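Local coordinates for protein putative methyltransferase (Emericella variicolor, PDB 7DMB) that probably transfers methyl groups from S-adenosylmethionine, acting in trans in calbistrin biosynthesis, and is seen here with the spent cofactor S-adenosyl-L-homocysteine bound, at residues A[208-212]-A[247-251]; A[236-242]-A[257-261]. One frame throughout, in Å; residues are numbered along the deposited sequence.

Contact 1 (A[208-212]-A[247-251]). With SAH (S-adenosyl-L-homocysteine), chain C.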
# COMPACT_ATOMS: atom_id res chain seq x y z
N GLY A 208 2.67 4.83 9.20
CA GLY A 208 4.04 4.69 8.74
C GLY A 208 4.70 6.00 8.42
O GLY A 208 4.81 6.89 9.27
N THR A 209 5.18 6.11 7.17
CA THR A 209 5.81 7.31 6.65
C THR A 209 4.82 8.45 6.44
O THR A 209 5.25 9.59 6.27
CB THR A 209 6.51 7.01 5.32
OG1 THR A 209 5.51 6.83 4.29
CG2 THR A 209 7.35 5.74 5.42
N GLY A 210 3.53 8.15 6.42
CA GLY A 210 2.51 9.18 6.26
C GLY A 210 2.06 9.44 4.85
O GLY A 210 1.46 10.48 4.60
N GLY A 211 2.33 8.53 3.91
CA GLY A 211 1.96 8.80 2.53
C GLY A 211 0.48 9.03 2.35
O GLY A 211 0.06 9.94 1.63
N THR A 212 -0.34 8.21 3.01
CA THR A 212 -1.78 8.42 2.94
C THR A 212 -2.25 9.50 3.91
O THR A 212 -3.17 10.26 3.60
CB THR A 212 -2.50 7.09 3.19
OG1 THR A 212 -2.10 6.16 2.18
CG2 THR A 212 -4.00 7.28 3.14
N ARG A 247 7.20 15.97 12.29
CA ARG A 247 7.75 16.99 11.40
C ARG A 247 6.87 17.16 10.16
O ARG A 247 6.45 18.28 9.83
CB ARG A 247 9.18 16.63 10.97
CG ARG A 247 10.28 16.78 12.00
CD ARG A 247 11.56 16.05 11.53
NE ARG A 247 11.98 14.91 12.37
CZ ARG A 247 12.48 13.77 11.90
NH1 ARG A 247 12.62 13.59 10.59
NH2 ARG A 247 12.85 12.79 12.73
N ARG A 248 6.61 16.05 9.45
CA ARG A 248 5.84 16.11 8.21
C ARG A 248 4.48 16.78 8.40
O ARG A 248 4.01 17.52 7.53
CB ARG A 248 5.66 14.71 7.63
CG ARG A 248 4.74 14.66 6.42
CD ARG A 248 4.82 13.32 5.73
NE ARG A 248 4.39 13.38 4.34
CZ ARG A 248 4.46 12.35 3.51
NH1 ARG A 248 4.93 11.19 3.93
NH2 ARG A 248 4.06 12.49 2.25
N PHE A 249 3.83 16.55 9.55
CA PHE A 249 2.49 17.08 9.81
C PHE A 249 2.49 18.11 10.93
O PHE A 249 1.50 18.26 11.65
CB PHE A 249 1.53 15.94 10.10
CG PHE A 249 1.55 14.88 9.04
CD1 PHE A 249 1.22 15.21 7.73
CD2 PHE A 249 1.98 13.59 9.32
CE1 PHE A 249 1.26 14.26 6.73
CE2 PHE A 249 2.03 12.63 8.33
CZ PHE A 249 1.66 12.96 7.03
N GLU A 250 3.59 18.85 11.05
CA GLU A 250 3.66 19.94 12.02
C GLU A 250 2.62 21.02 11.73
O GLU A 250 2.12 21.66 12.66
CB GLU A 250 5.08 20.51 12.01
CG GLU A 250 5.33 21.63 12.98
CD GLU A 250 4.97 22.96 12.38
OE1 GLU A 250 5.09 23.10 11.14
OE2 GLU A 250 4.53 23.85 13.15
N ALA A 251 2.25 21.22 10.46
CA ALA A 251 1.30 22.27 10.12
C ALA A 251 -0.12 22.01 10.62
O ALA A 251 -0.90 22.96 10.70
CB ALA A 251 1.26 22.48 8.61
N SAH C . 0.84 3.51 5.46
CA SAH C . 2.25 3.25 5.06
CB SAH C . 2.35 2.33 3.84
CG SAH C . 2.20 0.87 4.18
SD SAH C . 3.61 0.17 5.10
C SAH C . 2.95 4.58 4.77
O SAH C . 4.12 4.70 5.20
OXT SAH C . 2.29 5.45 4.15
C5' SAH C . 2.76 -0.75 6.40
C4' SAH C . 2.79 -0.01 7.73
O4' SAH C . 1.94 -0.71 8.67
C3' SAH C . 4.18 0.06 8.37
O3' SAH C . 4.43 1.39 8.80
C2' SAH C . 4.08 -0.95 9.52
O2' SAH C . 4.89 -0.66 10.63
C1' SAH C . 2.61 -0.87 9.89
N9 SAH C . 2.12 -2.09 10.52
C8 SAH C . 2.54 -3.37 10.23
N7 SAH C . 1.93 -4.29 10.93
C5 SAH C . 1.05 -3.58 11.74
C6 SAH C . 0.12 -4.00 12.71
N6 SAH C . -0.07 -5.27 13.04
N1 SAH C . -0.60 -3.04 13.34
C2 SAH C . -0.39 -1.76 13.00
N3 SAH C . 0.45 -1.25 12.10
C4 SAH C . 1.16 -2.23 11.49
O HOH W 1 4.99 8.45 2.35
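In the glycine-rich loop that cradles the amino-acid end of S-adenosyl-L-homocysteine, Thr209 and Gly210 are met from behind by Arg248 and Phe249, at the close of helix 242-248. Arg248 NH1 donates to Thr209 O at 2.9 Å; the bond is bent, and the nitrogen stands 46° above the carbonyl plane. The arginine reaches this far because CG lies anti to its backbone N (chi1 173°) and the chain runs extended to NE. One face of the guanidinium is laid over Gly210, whose O sits 3.6 Å above its plane. At the edge, water 1 accepts from NH1 and donates to Thr209 OG1, 2.6 Å from that oxygen.

The spacing of Gly206, Gly208 and Gly211 fits the GxGxxG pattern of Rossmann-type methyltransferases, in which the turn after the first strand wraps the cofactor. Here the ligand carboxylate is held on the other side of the loop: its O takes bonds from both Thr209 N (2.6 Å) and Thr209 OG1, and its OXT accepts from Gly211 N at 3.1 Å. Thr209 OG1 therefore links the cofactor directly, and the arginine through a water. The guanidinium lies one layer behind the carboxylate; its NH2 forms a salt bridge with Asp178, so its charge is probably largely balanced there.

Phe249, the first residue beyond the helical conformation, brings its ring edge to Gly210, with CZ 3.5 Å from Gly210 O and Gly210 CA near the ring plane. Arg248 CG lies over one face of the same ring. The ring packs close against the Gly210 backbone, CE2 and CZ both lying near its CA. Phe217 meets the Phe249 ring with the planes at about 50°.

Contact 2 (A[236-242]-A[257-261]). With SAH (S-adenosyl-L-homocysteine), chain C.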
# COMPACT_ATOMS: atom_id res chain seq x y z
N ASP A 236 0.72 3.60 14.37
CA ASP A 236 1.49 2.57 13.70
C ASP A 236 1.78 1.52 14.76
O ASP A 236 1.62 1.77 15.96
CB ASP A 236 2.79 3.13 13.08
CG ASP A 236 3.40 2.19 12.02
OD1 ASP A 236 4.20 1.31 12.40
OD2 ASP A 236 3.06 2.33 10.82
N ILE A 237 2.18 0.33 14.31
CA ILE A 237 2.66 -0.63 15.28
C ILE A 237 4.03 -0.23 15.82
O ILE A 237 4.42 -0.65 16.92
CB ILE A 237 2.72 -2.04 14.66
CG1 ILE A 237 2.79 -3.10 15.77
CG2 ILE A 237 3.89 -2.14 13.69
CD1 ILE A 237 2.73 -4.55 15.26
N SER A 238 4.77 0.58 15.06
CA SER A 238 6.13 0.96 15.40
C SER A 238 6.18 2.44 15.76
O SER A 238 5.88 3.28 14.91
CB SER A 238 7.07 0.68 14.22
OG SER A 238 8.37 1.13 14.53
N PRO A 239 6.54 2.79 17.00
CA PRO A 239 6.69 4.22 17.35
C PRO A 239 7.89 4.88 16.70
O PRO A 239 8.03 6.10 16.83
CB PRO A 239 6.83 4.19 18.88
CG PRO A 239 6.38 2.80 19.30
CD PRO A 239 6.76 1.91 18.16
N LEU A 240 8.75 4.14 16.00
CA LEU A 240 9.92 4.75 15.39
C LEU A 240 9.55 5.74 14.29
O LEU A 240 10.38 6.57 13.93
CB LEU A 240 10.85 3.66 14.85
CG LEU A 240 11.48 2.81 15.95
CD1 LEU A 240 12.29 1.65 15.37
CD2 LEU A 240 12.33 3.67 16.90
N PHE A 241 8.32 5.67 13.78
CA PHE A 241 7.84 6.57 12.74
C PHE A 241 7.46 7.95 13.27
O PHE A 241 7.34 8.88 12.48
CB PHE A 241 6.62 5.95 12.05
CG PHE A 241 6.95 4.81 11.11
CD1 PHE A 241 7.69 5.05 9.95
CD2 PHE A 241 6.52 3.52 11.37
CE1 PHE A 241 8.02 4.01 9.07
CE2 PHE A 241 6.83 2.47 10.49
CZ PHE A 241 7.58 2.72 9.33
N PHE A 242 7.29 8.10 14.59
CA PHE A 242 6.50 9.23 15.08
C PHE A 242 7.26 10.56 14.97
O PHE A 242 6.64 11.60 14.69
CB PHE A 242 6.08 8.97 16.53
CG PHE A 242 5.07 7.86 16.68
CD1 PHE A 242 4.45 7.30 15.56
CD2 PHE A 242 4.73 7.38 17.93
CE1 PHE A 242 3.52 6.27 15.69
CE2 PHE A 242 3.79 6.36 18.07
CZ PHE A 242 3.19 5.81 16.94
N TYR A 257 -0.15 10.90 18.27
CA TYR A 257 0.79 9.92 17.72
C TYR A 257 0.95 8.81 18.76
O TYR A 257 1.63 8.99 19.78
CB TYR A 257 2.12 10.59 17.38
CG TYR A 257 1.99 11.73 16.36
CD1 TYR A 257 2.35 11.54 15.05
CD2 TYR A 257 1.49 12.99 16.73
CE1 TYR A 257 2.24 12.55 14.12
CE2 TYR A 257 1.37 14.01 15.80
CZ TYR A 257 1.76 13.78 14.49
OH TYR A 257 1.66 14.77 13.53
N ARG A 258 0.32 7.66 18.52
CA ARG A 258 0.17 6.62 19.52
C ARG A 258 0.39 5.26 18.86
O ARG A 258 -0.07 5.03 17.74
CB ARG A 258 -1.22 6.68 20.18
CG ARG A 258 -1.61 8.04 20.82
CD ARG A 258 -3.05 8.02 21.42
NE ARG A 258 -3.23 6.93 22.37
CZ ARG A 258 -4.39 6.41 22.74
NH1 ARG A 258 -5.53 6.89 22.25
NH2 ARG A 258 -4.42 5.41 23.60
N ALA A 259 1.09 4.36 19.55
CA ALA A 259 1.33 3.04 18.97
C ALA A 259 0.06 2.19 19.01
O ALA A 259 -0.78 2.34 19.90
CB ALA A 259 2.46 2.32 19.71
N LEU A 260 -0.07 1.29 18.03
CA LEU A 260 -1.23 0.40 17.96
C LEU A 260 -0.92 -0.78 17.05
O LEU A 260 -0.49 -0.60 15.90
CB LEU A 260 -2.47 1.13 17.46
CG LEU A 260 -3.63 0.18 17.16
CD1 LEU A 260 -4.10 -0.48 18.46
CD2 LEU A 260 -4.78 0.90 16.50
N ASP A 261 -1.16 -1.98 17.58
CA ASP A 261 -1.08 -3.24 16.85
C ASP A 261 -2.50 -3.67 16.54
O ASP A 261 -3.21 -4.15 17.44
CB ASP A 261 -0.35 -4.28 17.69
CG ASP A 261 -0.21 -5.63 16.99
OD1 ASP A 261 0.53 -6.47 17.54
OD2 ASP A 261 -0.85 -5.87 15.93
N SAH C . 0.84 3.51 5.46
CA SAH C . 2.25 3.25 5.06
CB SAH C . 2.35 2.33 3.84
CG SAH C . 2.20 0.87 4.18
SD SAH C . 3.61 0.17 5.10
C SAH C . 2.95 4.58 4.77
O SAH C . 4.12 4.70 5.20
OXT SAH C . 2.29 5.45 4.15
C5' SAH C . 2.76 -0.75 6.40
C4' SAH C . 2.79 -0.01 7.73
O4' SAH C . 1.94 -0.71 8.67
C3' SAH C . 4.18 0.06 8.37
O3' SAH C . 4.43 1.39 8.80
C2' SAH C . 4.08 -0.95 9.52
O2' SAH C . 4.89 -0.66 10.63
C1' SAH C . 2.61 -0.87 9.89
N9 SAH C . 2.12 -2.09 10.52
C8 SAH C . 2.54 -3.37 10.23
N7 SAH C . 1.93 -4.29 10.93
C5 SAH C . 1.05 -3.58 11.74
C6 SAH C . 0.12 -4.00 12.71
N6 SAH C . -0.07 -5.27 13.04
N1 SAH C . -0.60 -3.04 13.34
C2 SAH C . -0.39 -1.76 13.00
N3 SAH C . 0.45 -1.25 12.10
C4 SAH C . 1.16 -2.23 11.49
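Leu260 N donates to Asp236 O at 2.7 Å where the parallel strands 229-236 and 255-259 run out, and Ala259 CA-H points to Asp236 O and Ile237 CA-H to Leu260 O. The two chains stay close past this bond, down to Ile237 and Asp261, and together line the adenosine site. A chi1 of -162° swings the Asp236 carboxylate away from its backbone N and toward the ribose. OD1 accepts from the ligand O2' at 2.7 Å and OD2 from O3' at 2.6 Å, a two-pronged grip on the diol. OD1 also receives Ser238 N on its anti lone pair, making an Asx turn that, with the two ribose bonds, would fix the carboxylate's rotation. An acidic residue at the end of the second strand, binding both ribose hydroxyls, is a hallmark of Rossmann-fold methyltransferases.

The Ile237 and Asp261 side chains extend together toward the adenine. The isoleucine packs CG2 against adenine C4 and brings CD1 to 3.6 Å from Asp261 CG, while Asp261 OD2 accepts from the ligand N6 at 3.1 Å and from Ser263 OG. The base is thus flanked by an apolar branch and read at its amino group by a carboxylate.

Away from the ligand, the Phe242 and Tyr257 side chains overlap while heading opposite ways. Tyr257 CB makes a CH-pi contact over one face of the Phe242 ring, 4.3 Å from its centroid; Pro239 CA lies over the centre of the opposite face. Phe242 CZ reaches Arg258 C, and Pro239 CG touches Ala259 CB.

Tyr257 also packs on Ala245 and Lys246 of helix 242-248, and Leu260, just past strand 255-259, on Leu203 and Ile205 of strand 200-205, so this edge of the sheet is joined to the preceding helix and, past strand 229-236, to strand 200-205.

Overall arrangement
From the N terminus, the chain leaves strand 200-205 through the glycine-rich loop 208-212, runs down helix 211-220 and returns along strand 229-236 to the loop 236-242. Helix 242-248 follows, and at its end contact 1 closes a loop back to 208-212; the chain then enters strand 255-259, where contact 2 closes back to 236-242. The two loops therefore cross rather than nest. Their centres are about 13 Å apart, yet they touch, Gly208 against Asp236 and Phe249 against Tyr257. Together they tie successive beta-alpha-beta units of the Rossmann-like sheet around one ligand: contact 1 at its carboxylate, contact 2 at its ribose and adenine.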